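Local coordinates for protein exported gluconolactonase (Xanthomonas campestris pv. campestris, PDB 3DR2) that catalyses the hydrolysis of gluconolactone, probably in secondary metabolic pathways of glucose, as a calcium-binding six-bladed beta-propeller of the SMP-30 family, at residues Ala35-Leu40 / Ile273-Thr278; Thr39-Ala44 / Arg68-Arg73; Pro50-Ala55 / Gln288-Ile293; Leu59-Leu64 / Gly76-Leu81. All coordinates share one frame; numbering follows the deposited sequence.

Contact 1 (Ala35-Leu40 / Ile273-Thr278); sequences ARLLTL and IPTPGT
L37 presses one methyl against the run P274-P276, where strand 269-274 gives way to loop. The contact lies between two adjacent blades of the six-bladed beta-propeller. Strand 38-41 pairs with strand 298-303, so an N-terminal strand completes the C-terminal blade, the closure often called molecular velcro. Strand 269-274 belongs to the blade before it. The tight part is small and centres on CD2 of L37. This methyl meets CD of P276 at 3.8 Å, and the two side chains slant across each other. It also lies 3.9 Å from the carbonyl O of P274. The L37 side chain reaches this spot because CG is anti to the backbone N (chi1 -170°). The other methyl, CD1, packs on I293 of the C-terminal blade. The L37 main chain is hydrogen-bonded to A16. The outer side is looser. P276 is exposed, although its ring also leans on W300 and C18. R36 is exposed too, does not touch 273-278 and packs on P20. Its guanidinium folds back on its own chain: NH1 bonds the carbonyl O of A35 at 3.2 Å, from well above the carbonyl plane. On the tight side, T275 turns its hydroxyl towards the same leucine methyl, and OG1 comes within 4.1 Å of L37 CD2.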
loop_
_atom_site.group_PDB
_atom_site.type_symbol
_atom_site.label_atom_id
_atom_site.label_comp_id
_atom_site.label_asym_id
_atom_site.label_seq_id
_atom_site.Cartn_x
_atom_site.Cartn_y
_atom_site.Cartn_z
ATOM N N ALA A 35 -21.380 8.325 23.738
ATOM C CA ALA A 35 -20.749 7.507 22.707
ATOM C C ALA A 35 -19.239 7.705 22.662
ATOM O O ALA A 35 -18.749 8.832 22.736
ATOM C CB ALA A 35 -21.354 7.834 21.343
ATOM N N ARG A 36 -18.510 6.598 22.544
ATOM C CA ARG A 36 -17.054 6.619 22.461
ATOM C C ARG A 36 -16.653 5.938 21.154
ATOM O O ARG A 36 -17.298 4.985 20.726
ATOM C CB ARG A 36 -16.441 5.884 23.655
ATOM C CG ARG A 36 -16.581 6.627 24.979
ATOM C CD ARG A 36 -15.712 7.878 25.006
ATOM N NE ARG A 36 -15.857 8.637 26.250
ATOM C CZ ARG A 36 -16.934 9.350 26.574
ATOM N NH1 ARG A 36 -17.975 9.410 25.750
ATOM N NH2 ARG A 36 -16.969 10.007 27.726
ATOM N N LEU A 37 -15.593 6.431 20.521
ATOM C CA LEU A 37 -15.138 5.883 19.244
ATOM C C LEU A 37 -14.541 4.483 19.356
ATOM O O LEU A 37 -13.818 4.185 20.301
ATOM C CB LEU A 37 -14.099 6.817 18.613
ATOM C CG LEU A 37 -13.700 6.508 17.166
ATOM C CD1 LEU A 37 -14.856 6.834 16.235
ATOM C CD2 LEU A 37 -12.475 7.331 16.787
ATOM N N LEU A 38 -14.848 3.641 18.371
ATOM C CA LEU A 38 -14.346 2.271 18.318
ATOM C C LEU A 38 -13.503 2.056 17.069
ATOM O O LEU A 38 -13.651 2.770 16.072
ATOM C CB LEU A 38 -15.499 1.265 18.276
ATOM C CG LEU A 38 -16.465 1.143 19.456
ATOM C CD1 LEU A 38 -15.693 0.796 20.712
ATOM C CD2 LEU A 38 -17.219 2.428 19.637
ATOM N N THR A 39 -12.625 1.061 17.131
ATOM C CA THR A 39 -11.781 0.708 15.997
ATOM C C THR A 39 -12.321 -0.592 15.417
ATOM O O THR A 39 -12.393 -1.602 16.119
ATOM C CB THR A 39 -10.320 0.494 16.434
ATOM O OG1 THR A 39 -9.815 1.706 17.004
ATOM C CG2 THR A 39 -9.456 0.090 15.240
ATOM N N LEU A 40 -12.702 -0.566 14.141
ATOM C CA LEU A 40 -13.244 -1.750 13.480
ATOM C C LEU A 40 -12.201 -2.480 12.644
ATOM O O LEU A 40 -12.331 -3.672 12.385
ATOM C CB LEU A 40 -14.424 -1.366 12.581
ATOM C CG LEU A 40 -15.601 -0.655 13.254
ATOM C CD1 LEU A 40 -16.683 -0.350 12.229
ATOM C CD2 LEU A 40 -16.157 -1.533 14.359
ATOM N N ILE A 273 -15.264 15.507 17.039
ATOM C CA ILE A 273 -15.115 14.113 17.449
ATOM C C ILE A 273 -13.675 13.697 17.163
ATOM O O ILE A 273 -13.321 13.373 16.026
ATOM C CB ILE A 273 -16.082 13.190 16.665
ATOM C CG1 ILE A 273 -17.528 13.555 17.004
ATOM C CG2 ILE A 273 -15.800 11.723 17.006
ATOM C CD1 ILE A 273 -18.570 12.888 16.127
ATOM N N PRO A 274 -12.814 13.717 18.192
ATOM C CA PRO A 274 -11.416 13.334 17.992
ATOM C C PRO A 274 -11.247 11.916 17.472
ATOM O O PRO A 274 -12.028 11.024 17.802
ATOM C CB PRO A 274 -10.810 13.496 19.386
ATOM C CG PRO A 274 -11.640 14.580 19.992
ATOM C CD PRO A 274 -13.033 14.186 19.572
ATOM N N THR A 275 -10.224 11.725 16.647
ATOM C CA THR A 275 -9.895 10.416 16.102
ATOM C C THR A 275 -8.386 10.261 16.300
ATOM O O THR A 275 -7.644 11.239 16.220
ATOM C CB THR A 275 -10.245 10.317 14.611
ATOM O OG1 THR A 275 -9.891 9.017 14.133
ATOM C CG2 THR A 275 -9.498 11.355 13.819
ATOM N N PRO A 276 -7.912 9.031 16.560
ATOM C CA PRO A 276 -6.480 8.779 16.779
ATOM C C PRO A 276 -5.482 9.205 15.702
ATOM O O PRO A 276 -4.303 9.394 15.993
ATOM C CB PRO A 276 -6.427 7.276 17.092
ATOM C CG PRO A 276 -7.693 6.727 16.520
ATOM C CD PRO A 276 -8.707 7.807 16.750
ATOM N N GLY A 277 -5.951 9.361 14.470
ATOM C CA GLY A 277 -5.081 9.787 13.386
ATOM C C GLY A 277 -5.888 10.664 12.448
ATOM O O GLY A 277 -7.068 10.886 12.682
ATOM N N THR A 278 -5.267 11.175 11.392
ATOM C CA THR A 278 -5.994 12.014 10.449
ATOM C C THR A 278 -7.193 11.232 9.922
ATOM O O THR A 278 -7.102 10.024 9.716
ATOM C CB THR A 278 -5.098 12.415 9.259
ATOM O OG1 THR A 278 -4.010 13.217 9.736
ATOM C CG2 THR A 278 -5.896 13.204 8.224
#

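Contact 2 (Thr39-Ala44 / Arg68-Arg73); sequences TLYDQA and RVLGWR
L40 lays CD1 over one face of the W72 indole. The methyl sits 3.8 Å from the centroid of the five-membered ring and 15° off its normal, a CH-pi contact. Its nearest ring atom is CE2 of W72, at 3.7 Å. CG of L40 is anti to its carbonyl carbon (chi1 -58°), which sets the branched end over the indole. A water lies at the edge of the same ring, in its plane. It accepts from W72 NE1 at 2.9 Å and donates to the carbonyl O of L40 at 2.8 Å. Further along, L70 CD1 meets CE2 of Y41 at 3.9 Å, the two side chains crossing at about a right angle. L40 and Y41 both face L299 in a classic beta bulge, where the chain of the propeller's closing strand turns a corner. Both side chains meet strand 68-73 of the neighbouring blade there. The backbone N of Q43 lies over one face of the Y41 ring, and A44 CB sits at its edge. Beyond this shell, F292 meets the W72 ring with planes about 60° apart. Y41 also packs on P156 of the second subunit, and R68 donates to the carbonyl oxygens of P156 and G159 of that subunit.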
loop_
_atom_site.group_PDB
_atom_site.type_symbol
_atom_site.label_atom_id
_atom_site.label_comp_id
_atom_site.label_asym_id
_atom_site.label_seq_id
_atom_site.Cartn_x
_atom_site.Cartn_y
_atom_site.Cartn_z
ATOM N N THR A 39 -12.625 1.061 17.131
ATOM C CA THR A 39 -11.781 0.708 15.997
ATOM C C THR A 39 -12.321 -0.592 15.417
ATOM O O THR A 39 -12.393 -1.602 16.119
ATOM C CB THR A 39 -10.320 0.494 16.434
ATOM O OG1 THR A 39 -9.815 1.706 17.004
ATOM C CG2 THR A 39 -9.456 0.090 15.240
ATOM N N LEU A 40 -12.702 -0.566 14.141
ATOM C CA LEU A 40 -13.244 -1.750 13.480
ATOM C C LEU A 40 -12.201 -2.480 12.644
ATOM O O LEU A 40 -12.331 -3.672 12.385
ATOM C CB LEU A 40 -14.424 -1.366 12.581
ATOM C CG LEU A 40 -15.601 -0.655 13.254
ATOM C CD1 LEU A 40 -16.683 -0.350 12.229
ATOM C CD2 LEU A 40 -16.157 -1.533 14.359
ATOM N N TYR A 41 -11.173 -1.756 12.219
ATOM C CA TYR A 41 -10.111 -2.335 11.406
ATOM C C TYR A 41 -8.905 -1.420 11.526
ATOM O O TYR A 41 -9.057 -0.208 11.604
ATOM C CB TYR A 41 -10.554 -2.410 9.939
ATOM C CG TYR A 41 -9.669 -3.248 9.039
ATOM C CD1 TYR A 41 -9.713 -4.641 9.085
ATOM C CD2 TYR A 41 -8.812 -2.647 8.112
ATOM C CE1 TYR A 41 -8.933 -5.420 8.230
ATOM C CE2 TYR A 41 -8.028 -3.410 7.253
ATOM C CZ TYR A 41 -8.096 -4.802 7.316
ATOM O OH TYR A 41 -7.352 -5.575 6.450
ATOM N N ASP A 42 -7.708 -1.987 11.556
ATOM C CA ASP A 42 -6.518 -1.151 11.657
ATOM C C ASP A 42 -5.364 -1.715 10.852
ATOM O O ASP A 42 -4.209 -1.419 11.132
ATOM C CB ASP A 42 -6.107 -0.984 13.130
ATOM C CG ASP A 42 -5.628 -2.281 13.776
ATOM O OD1 ASP A 42 -5.641 -3.349 13.133
ATOM O OD2 ASP A 42 -5.232 -2.224 14.956
ATOM N N GLN A 43 -5.684 -2.504 9.830
ATOM C CA GLN A 43 -4.646 -3.130 9.020
ATOM C C GLN A 43 -4.529 -2.659 7.571
ATOM O O GLN A 43 -3.858 -3.293 6.765
ATOM C CB GLN A 43 -4.822 -4.653 9.050
ATOM C CG GLN A 43 -4.646 -5.263 10.437
ATOM C CD GLN A 43 -3.251 -5.052 10.984
ATOM O OE1 GLN A 43 -2.261 -5.403 10.336
ATOM N NE2 GLN A 43 -3.159 -4.485 12.184
ATOM N N ALA A 44 -5.171 -1.547 7.232
ATOM C CA ALA A 44 -5.073 -1.032 5.865
ATOM C C ALA A 44 -3.901 -0.060 5.798
ATOM O O ALA A 44 -3.116 0.039 6.738
ATOM C CB ALA A 44 -6.360 -0.307 5.490
ATOM N N ARG A 68 -7.538 -2.302 -2.606
ATOM C CA ARG A 68 -8.631 -3.193 -2.247
ATOM C C ARG A 68 -9.845 -2.384 -1.842
ATOM O O ARG A 68 -9.720 -1.239 -1.420
ATOM C CB ARG A 68 -8.249 -4.064 -1.048
ATOM C CG ARG A 68 -7.358 -5.252 -1.340
ATOM C CD ARG A 68 -7.026 -5.948 -0.029
ATOM N NE ARG A 68 -6.486 -7.289 -0.211
ATOM C CZ ARG A 68 -5.671 -7.879 0.657
ATOM N NH1 ARG A 68 -5.297 -7.240 1.750
ATOM N NH2 ARG A 68 -5.246 -9.114 0.446
ATOM N N VAL A 69 -11.018 -2.992 -1.992
ATOM C CA VAL A 69 -12.266 -2.401 -1.533
ATOM C C VAL A 69 -12.687 -3.450 -0.502
ATOM O O VAL A 69 -12.887 -4.620 -0.849
ATOM C CB VAL A 69 -13.332 -2.305 -2.634
ATOM C CG1 VAL A 69 -14.678 -1.986 -2.006
ATOM C CG2 VAL A 69 -12.963 -1.202 -3.621
ATOM N N LEU A 70 -12.783 -3.034 0.756
ATOM C CA LEU A 70 -13.120 -3.931 1.862
ATOM C C LEU A 70 -14.568 -3.812 2.305
ATOM O O LEU A 70 -15.230 -2.811 2.035
ATOM C CB LEU A 70 -12.209 -3.623 3.049
ATOM C CG LEU A 70 -10.717 -3.633 2.703
ATOM C CD1 LEU A 70 -9.909 -3.055 3.847
ATOM C CD2 LEU A 70 -10.285 -5.064 2.392
ATOM N N GLY A 71 -15.041 -4.842 3.004
ATOM C CA GLY A 71 -16.402 -4.844 3.497
ATOM C C GLY A 71 -16.473 -5.276 4.952
ATOM O O GLY A 71 -16.064 -6.384 5.303
ATOM N N TRP A 72 -16.987 -4.392 5.802
ATOM C CA TRP A 72 -17.130 -4.683 7.224
ATOM C C TRP A 72 -18.516 -5.270 7.462
ATOM O O TRP A 72 -19.518 -4.643 7.120
ATOM C CB TRP A 72 -16.986 -3.401 8.043
ATOM C CG TRP A 72 -17.265 -3.582 9.504
ATOM C CD1 TRP A 72 -16.417 -4.083 10.450
ATOM C CD2 TRP A 72 -18.486 -3.268 10.184
ATOM N NE1 TRP A 72 -17.034 -4.097 11.682
ATOM C CE2 TRP A 72 -18.304 -3.602 11.547
ATOM C CE3 TRP A 72 -19.717 -2.736 9.776
ATOM C CZ2 TRP A 72 -19.309 -3.421 12.505
ATOM C CZ3 TRP A 72 -20.716 -2.555 10.732
ATOM C CH2 TRP A 72 -20.501 -2.898 12.080
ATOM N N ARG A 73 -18.557 -6.475 8.034
ATOM C CA ARG A 73 -19.812 -7.161 8.343
ATOM C C ARG A 73 -20.161 -6.824 9.795
ATOM O O ARG A 73 -19.277 -6.577 10.608
ATOM C CB ARG A 73 -19.649 -8.675 8.188
ATOM C CG ARG A 73 -18.893 -9.122 6.940
ATOM C CD ARG A 73 -19.482 -8.583 5.640
ATOM N NE ARG A 73 -18.887 -9.268 4.490
ATOM C CZ ARG A 73 -19.298 -9.145 3.231
ATOM N NH1 ARG A 73 -20.316 -8.344 2.927
ATOM N NH2 ARG A 73 -18.713 -9.859 2.274
HETATM O O HOH W 1 -14.632 -5.200 12.983
#

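Contact 3 (Pro50-Ala55 / Gln288-Ile293); sequences PAWWEA and QQRLFI
W52, which packs against R290 and F292, is held at its polar edge by E54. Its NE1 donates to OE1 of E54 at 2.9 Å, with an angle of 167° at the hydrogen. The carboxylate oxygen lies in the indole plane, so the bond helps fix the turn of the ring. At the far end of the indole, CH2 of W52 meets NH2 of R290 at 3.4 Å. The guanidinium approaches obliquely, its plane 60° from that of the indole. R290 is bent at chi3 (-66°), and its head lies beside the end of the F292 ring. F292 CZ is over one guanidinium face, 4.3 Å above the plane. F292 CE2 touches W52 CE3, at 4.2 Å. These residues join the first and last blades of the six-bladed propeller. Strand 47-53 is the inner strand of one, and strand 290-295 lies next to the inner strand of the other. The calcium ligand E48 is on strand 47-53, and the W52 side chain is about 9 Å from a bound calcium ion. The R290 head is gripped mainly from outside the two segments: NE forms a salt bridge with D285, and NH2 another with E74.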
loop_
_atom_site.group_PDB
_atom_site.type_symbol
_atom_site.label_atom_id
_atom_site.label_comp_id
_atom_site.label_asym_id
_atom_site.label_seq_id
_atom_site.Cartn_x
_atom_site.Cartn_y
_atom_site.Cartn_z
ATOM N N PRO A 50 -15.923 5.474 2.560
ATOM C CA PRO A 50 -16.869 4.581 3.237
ATOM C C PRO A 50 -18.293 4.785 2.720
ATOM O O PRO A 50 -18.743 5.915 2.533
ATOM C CB PRO A 50 -16.731 4.987 4.697
ATOM C CG PRO A 50 -16.488 6.481 4.591
ATOM C CD PRO A 50 -15.489 6.568 3.449
ATOM N N ALA A 51 -19.000 3.684 2.498
ATOM C CA ALA A 51 -20.368 3.739 2.010
ATOM C C ALA A 51 -21.157 2.583 2.607
ATOM O O ALA A 51 -20.729 1.428 2.549
ATOM C CB ALA A 51 -20.384 3.651 0.491
ATOM N N TRP A 52 -22.313 2.895 3.182
ATOM C CA TRP A 52 -23.152 1.866 3.778
ATOM C C TRP A 52 -23.956 1.166 2.690
ATOM O O TRP A 52 -24.651 1.810 1.906
ATOM C CB TRP A 52 -24.095 2.480 4.815
ATOM C CG TRP A 52 -25.062 1.480 5.375
ATOM C CD1 TRP A 52 -26.388 1.364 5.072
ATOM C CD2 TRP A 52 -24.767 0.422 6.296
ATOM N NE1 TRP A 52 -26.937 0.301 5.745
ATOM C CE2 TRP A 52 -25.965 -0.295 6.503
ATOM C CE3 TRP A 52 -23.607 0.011 6.964
ATOM C CZ2 TRP A 52 -26.038 -1.408 7.355
ATOM C CZ3 TRP A 52 -23.677 -1.096 7.811
ATOM C CH2 TRP A 52 -24.888 -1.791 7.996
ATOM N N TRP A 53 -23.852 -0.158 2.663
ATOM C CA TRP A 53 -24.525 -0.995 1.677
ATOM C C TRP A 53 -25.640 -1.768 2.380
ATOM O O TRP A 53 -25.414 -2.857 2.908
ATOM C CB TRP A 53 -23.496 -1.960 1.082
ATOM C CG TRP A 53 -23.919 -2.673 -0.158
ATOM C CD1 TRP A 53 -25.015 -2.413 -0.933
ATOM C CD2 TRP A 53 -23.210 -3.737 -0.805
ATOM N NE1 TRP A 53 -25.028 -3.251 -2.025
ATOM C CE2 TRP A 53 -23.931 -4.071 -1.971
ATOM C CE3 TRP A 53 -22.033 -4.440 -0.513
ATOM C CZ2 TRP A 53 -23.514 -5.080 -2.847
ATOM C CZ3 TRP A 53 -21.618 -5.443 -1.385
ATOM C CH2 TRP A 53 -22.359 -5.751 -2.537
ATOM N N GLU A 54 -26.839 -1.193 2.384
ATOM C CA GLU A 54 -27.995 -1.797 3.042
ATOM C C GLU A 54 -28.285 -3.238 2.624
ATOM O O GLU A 54 -28.487 -4.111 3.475
ATOM C CB GLU A 54 -29.238 -0.937 2.801
ATOM C CG GLU A 54 -30.521 -1.489 3.420
ATOM C CD GLU A 54 -30.566 -1.393 4.941
ATOM O OE1 GLU A 54 -29.578 -0.964 5.570
ATOM O OE2 GLU A 54 -31.612 -1.756 5.517
ATOM N N ALA A 55 -28.307 -3.487 1.320
ATOM C CA ALA A 55 -28.592 -4.824 0.805
ATOM C C ALA A 55 -27.725 -5.926 1.422
ATOM O O ALA A 55 -28.162 -7.073 1.547
ATOM C CB ALA A 55 -28.439 -4.834 -0.708
ATOM N N GLN A 288 -28.670 6.040 10.363
ATOM C CA GLN A 288 -27.893 7.175 10.855
ATOM C C GLN A 288 -27.748 7.057 12.374
ATOM O O GLN A 288 -27.852 8.037 13.109
ATOM C CB GLN A 288 -28.542 8.515 10.463
ATOM C CG GLN A 288 -28.851 8.614 8.968
ATOM C CD GLN A 288 -28.934 10.039 8.433
ATOM O OE1 GLN A 288 -29.252 10.984 9.159
ATOM N NE2 GLN A 288 -28.665 10.192 7.140
ATOM N N GLN A 289 -27.510 5.830 12.828
ATOM C CA GLN A 289 -27.318 5.541 14.245
ATOM C C GLN A 289 -25.872 5.155 14.504
ATOM O O GLN A 289 -25.471 4.949 15.644
ATOM C CB GLN A 289 -28.235 4.402 14.698
ATOM C CG GLN A 289 -29.691 4.817 14.884
ATOM C CD GLN A 289 -29.897 5.748 16.066
ATOM O OE1 GLN A 289 -30.929 6.406 16.172
ATOM N NE2 GLN A 289 -28.924 5.796 16.966
ATOM N N ARG A 290 -25.093 5.041 13.432
ATOM C CA ARG A 290 -23.680 4.700 13.554
ATOM C C ARG A 290 -22.894 5.531 12.553
ATOM O O ARG A 290 -23.226 5.557 11.371
ATOM C CB ARG A 290 -23.451 3.210 13.277
ATOM C CG ARG A 290 -24.008 2.269 14.338
ATOM C CD ARG A 290 -23.893 0.813 13.899
ATOM N NE ARG A 290 -24.738 0.540 12.739
ATOM C CZ ARG A 290 -24.838 -0.640 12.134
ATOM N NH1 ARG A 290 -24.141 -1.685 12.566
ATOM N NH2 ARG A 290 -25.659 -0.783 11.103
ATOM N N LEU A 291 -21.874 6.225 13.043
ATOM C CA LEU A 291 -21.027 7.050 12.188
ATOM C C LEU A 291 -19.731 6.298 11.927
ATOM O O LEU A 291 -19.010 5.957 12.864
ATOM C CB LEU A 291 -20.698 8.377 12.873
ATOM C CG LEU A 291 -19.679 9.258 12.145
ATOM C CD1 LEU A 291 -20.332 9.904 10.924
ATOM C CD2 LEU A 291 -19.153 10.321 13.100
ATOM N N PHE A 292 -19.441 6.042 10.654
ATOM C CA PHE A 292 -18.218 5.349 10.267
ATOM C C PHE A 292 -17.205 6.392 9.785
ATOM O O PHE A 292 -17.551 7.306 9.028
ATOM C CB PHE A 292 -18.514 4.346 9.150
ATOM C CG PHE A 292 -19.438 3.234 9.563
ATOM C CD1 PHE A 292 -18.929 2.049 10.081
ATOM C CD2 PHE A 292 -20.818 3.378 9.450
ATOM C CE1 PHE A 292 -19.781 1.018 10.482
ATOM C CE2 PHE A 292 -21.679 2.352 9.847
ATOM C CZ PHE A 292 -21.155 1.171 10.364
ATOM N N ILE A 293 -15.958 6.248 10.226
ATOM C CA ILE A 293 -14.898 7.188 9.864
ATOM C C ILE A 293 -13.657 6.449 9.367
ATOM O O ILE A 293 -13.214 5.488 9.990
ATOM C CB ILE A 293 -14.484 8.032 11.085
ATOM C CG1 ILE A 293 -15.720 8.631 11.758
ATOM C CG2 ILE A 293 -13.522 9.137 10.654
ATOM C CD1 ILE A 293 -15.410 9.320 13.070
#

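Contact 4 (Leu59-Leu64 / Gly76-Leu81); sequences LVWSDL and GTVDVL
V60 and L81 meet by their methyl ends, and the side chains of W61 and V78 cross at about a right angle. The two pairs lie on opposite faces of one propeller blade. In the first, the side chains slant across one another, and CG2 of V60 touches CD1 of L81 at 3.7 Å. CG1 of V60 is a little further from the same methyl, at 4.1 Å, so the leucine tip sits against both branches of the valine. L81 turns CG away from its carbonyl carbon (chi1 -62°), which carries CD1 over to V60. In the second pair, V78 CG1 comes to the far end of the W61 indole. It is 3.7 Å from CH2 and 4.1 Å from CZ3 of W61, this methyl lying oblique to the ring plane. W61 holds CG between its backbone N and carbonyl carbon (chi1 89°), and this swings the indole along the sheet towards V78. The carbonyl O of L59 lies at the ring edge, in its plane. Strands 58-63 and 78-83 are not direct neighbours. Strand 68-73 runs antiparallel between them, so both pairs reach past it: V60 also touches V69, and W61 also touches L70. P50 and W53 of strand 47-53 pack against W61 and V60 on the inner side. On the outer side, V78 continues onto V7 and R8 of strand 6-8.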
loop_
_atom_site.group_PDB
_atom_site.type_symbol
_atom_site.label_atom_id
_atom_site.label_comp_id
_atom_site.label_asym_id
_atom_site.label_seq_id
_atom_site.Cartn_x
_atom_site.Cartn_y
_atom_site.Cartn_z
ATOM N N LEU A 59 -20.434 -2.213 5.620
ATOM C CA LEU A 59 -19.830 -0.896 5.428
ATOM C C LEU A 59 -18.695 -1.142 4.433
ATOM O O LEU A 59 -17.724 -1.835 4.743
ATOM C CB LEU A 59 -19.257 -0.340 6.737
ATOM C CG LEU A 59 -18.742 1.112 6.725
ATOM C CD1 LEU A 59 -17.460 1.244 5.899
ATOM C CD2 LEU A 59 -19.830 2.030 6.169
ATOM N N VAL A 60 -18.839 -0.587 3.238
ATOM C CA VAL A 60 -17.853 -0.731 2.172
ATOM C C VAL A 60 -16.877 0.447 2.180
ATOM O O VAL A 60 -17.299 1.589 2.285
ATOM C CB VAL A 60 -18.560 -0.741 0.798
ATOM C CG1 VAL A 60 -17.532 -0.834 -0.314
ATOM C CG2 VAL A 60 -19.558 -1.894 0.725
ATOM N N TRP A 61 -15.579 0.188 2.083
ATOM C CA TRP A 61 -14.631 1.294 2.030
ATOM C C TRP A 61 -13.375 0.841 1.303
ATOM O O TRP A 61 -13.171 -0.355 1.103
ATOM C CB TRP A 61 -14.341 1.838 3.438
ATOM C CG TRP A 61 -13.226 1.212 4.202
ATOM C CD1 TRP A 61 -11.981 1.725 4.384
ATOM C CD2 TRP A 61 -13.272 -0.009 4.954
ATOM N NE1 TRP A 61 -11.244 0.910 5.210
ATOM C CE2 TRP A 61 -12.014 -0.164 5.574
ATOM C CE3 TRP A 61 -14.257 -0.983 5.168
ATOM C CZ2 TRP A 61 -11.709 -1.257 6.394
ATOM C CZ3 TRP A 61 -13.954 -2.070 5.983
ATOM C CH2 TRP A 61 -12.688 -2.197 6.586
ATOM N N SER A 62 -12.552 1.792 0.875
ATOM C CA SER A 62 -11.350 1.456 0.125
ATOM C C SER A 62 -10.041 1.572 0.870
ATOM O O SER A 62 -9.885 2.417 1.737
ATOM C CB SER A 62 -11.210 2.375 -1.097
ATOM O OG SER A 62 -12.335 2.311 -1.939
ATOM N N ASP A 63 -9.101 0.700 0.526
ATOM C CA ASP A 63 -7.751 0.838 1.048
ATOM C C ASP A 63 -7.104 1.277 -0.265
ATOM O O ASP A 63 -6.699 0.448 -1.071
ATOM C CB ASP A 63 -7.134 -0.478 1.503
ATOM C CG ASP A 63 -5.697 -0.296 1.978
ATOM O OD1 ASP A 63 -5.096 -1.255 2.502
ATOM O OD2 ASP A 63 -5.163 0.827 1.825
ATOM N N LEU A 64 -7.058 2.587 -0.487
ATOM C CA LEU A 64 -6.524 3.157 -1.726
ATOM C C LEU A 64 -5.143 2.653 -2.100
ATOM O O LEU A 64 -4.925 2.166 -3.206
ATOM C CB LEU A 64 -6.486 4.681 -1.608
ATOM C CG LEU A 64 -6.715 5.579 -2.832
ATOM C CD1 LEU A 64 -6.049 6.913 -2.558
ATOM C CD2 LEU A 64 -6.171 4.971 -4.109
ATOM N N GLY A 76 -18.282 -8.033 12.856
ATOM C CA GLY A 76 -16.893 -7.620 12.967
ATOM C C GLY A 76 -15.978 -8.115 11.870
ATOM O O GLY A 76 -14.840 -7.656 11.747
ATOM N N THR A 77 -16.464 -9.061 11.079
ATOM C CA THR A 77 -15.678 -9.619 9.988
ATOM C C THR A 77 -15.422 -8.571 8.918
ATOM O O THR A 77 -16.267 -7.709 8.677
ATOM C CB THR A 77 -16.411 -10.788 9.313
ATOM O OG1 THR A 77 -16.645 -11.824 10.271
ATOM C CG2 THR A 77 -15.584 -11.342 8.159
ATOM N N VAL A 78 -14.242 -8.634 8.306
ATOM C CA VAL A 78 -13.901 -7.732 7.215
ATOM C C VAL A 78 -13.431 -8.636 6.081
ATOM O O VAL A 78 -12.505 -9.437 6.252
ATOM C CB VAL A 78 -12.775 -6.734 7.587
ATOM C CG1 VAL A 78 -12.463 -5.840 6.384
ATOM C CG2 VAL A 78 -13.204 -5.870 8.767
ATOM N N ASP A 79 -14.096 -8.521 4.936
ATOM C CA ASP A 79 -13.774 -9.316 3.759
ATOM C C ASP A 79 -13.304 -8.418 2.624
ATOM O O ASP A 79 -13.626 -7.236 2.586
ATOM C CB ASP A 79 -15.013 -10.080 3.276
ATOM C CG ASP A 79 -15.510 -11.083 4.285
ATOM O OD1 ASP A 79 -14.684 -11.893 4.747
ATOM O OD2 ASP A 79 -16.720 -11.068 4.607
ATOM N N VAL A 80 -12.533 -8.987 1.704
ATOM C CA VAL A 80 -12.081 -8.230 0.546
ATOM C C VAL A 80 -13.191 -8.375 -0.497
ATOM O O VAL A 80 -13.470 -9.487 -0.963
ATOM C CB VAL A 80 -10.764 -8.800 -0.027
ATOM C CG1 VAL A 80 -10.370 -8.032 -1.289
ATOM C CG2 VAL A 80 -9.655 -8.703 1.017
ATOM N N LEU A 81 -13.833 -7.262 -0.849
ATOM C CA LEU A 81 -14.912 -7.264 -1.835
ATOM C C LEU A 81 -14.362 -7.145 -3.253
ATOM O O LEU A 81 -14.859 -7.793 -4.172
ATOM C CB LEU A 81 -15.892 -6.115 -1.557
ATOM C CG LEU A 81 -16.620 -6.154 -0.208
ATOM C CD1 LEU A 81 -17.478 -4.896 -0.041
ATOM C CD2 LEU A 81 -17.488 -7.404 -0.132
#

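Contacts 1, 2 and 3 join different blades, whereas contact 4 lies within one. Contact 1 is the outermost and partly exposed; the other three are buried. Contact 1 uses L37, just before strand 38-41, and contact 2 uses L40 and Y41 at the strand's end, against the blades on either side. F292 of contact 3 touches both L40 and W72 of contact 2, between the first and last blades. Strand 68-73 of contact 2 lies between the two strands of contact 4, with L70 N 2.7 Å from W61 O. Contact 4 is apolar. Contact 1 is too, except that its methyl lies against two oxygens. Contact 2 adds a bridging water, and contact 3 a guanidinium among rings.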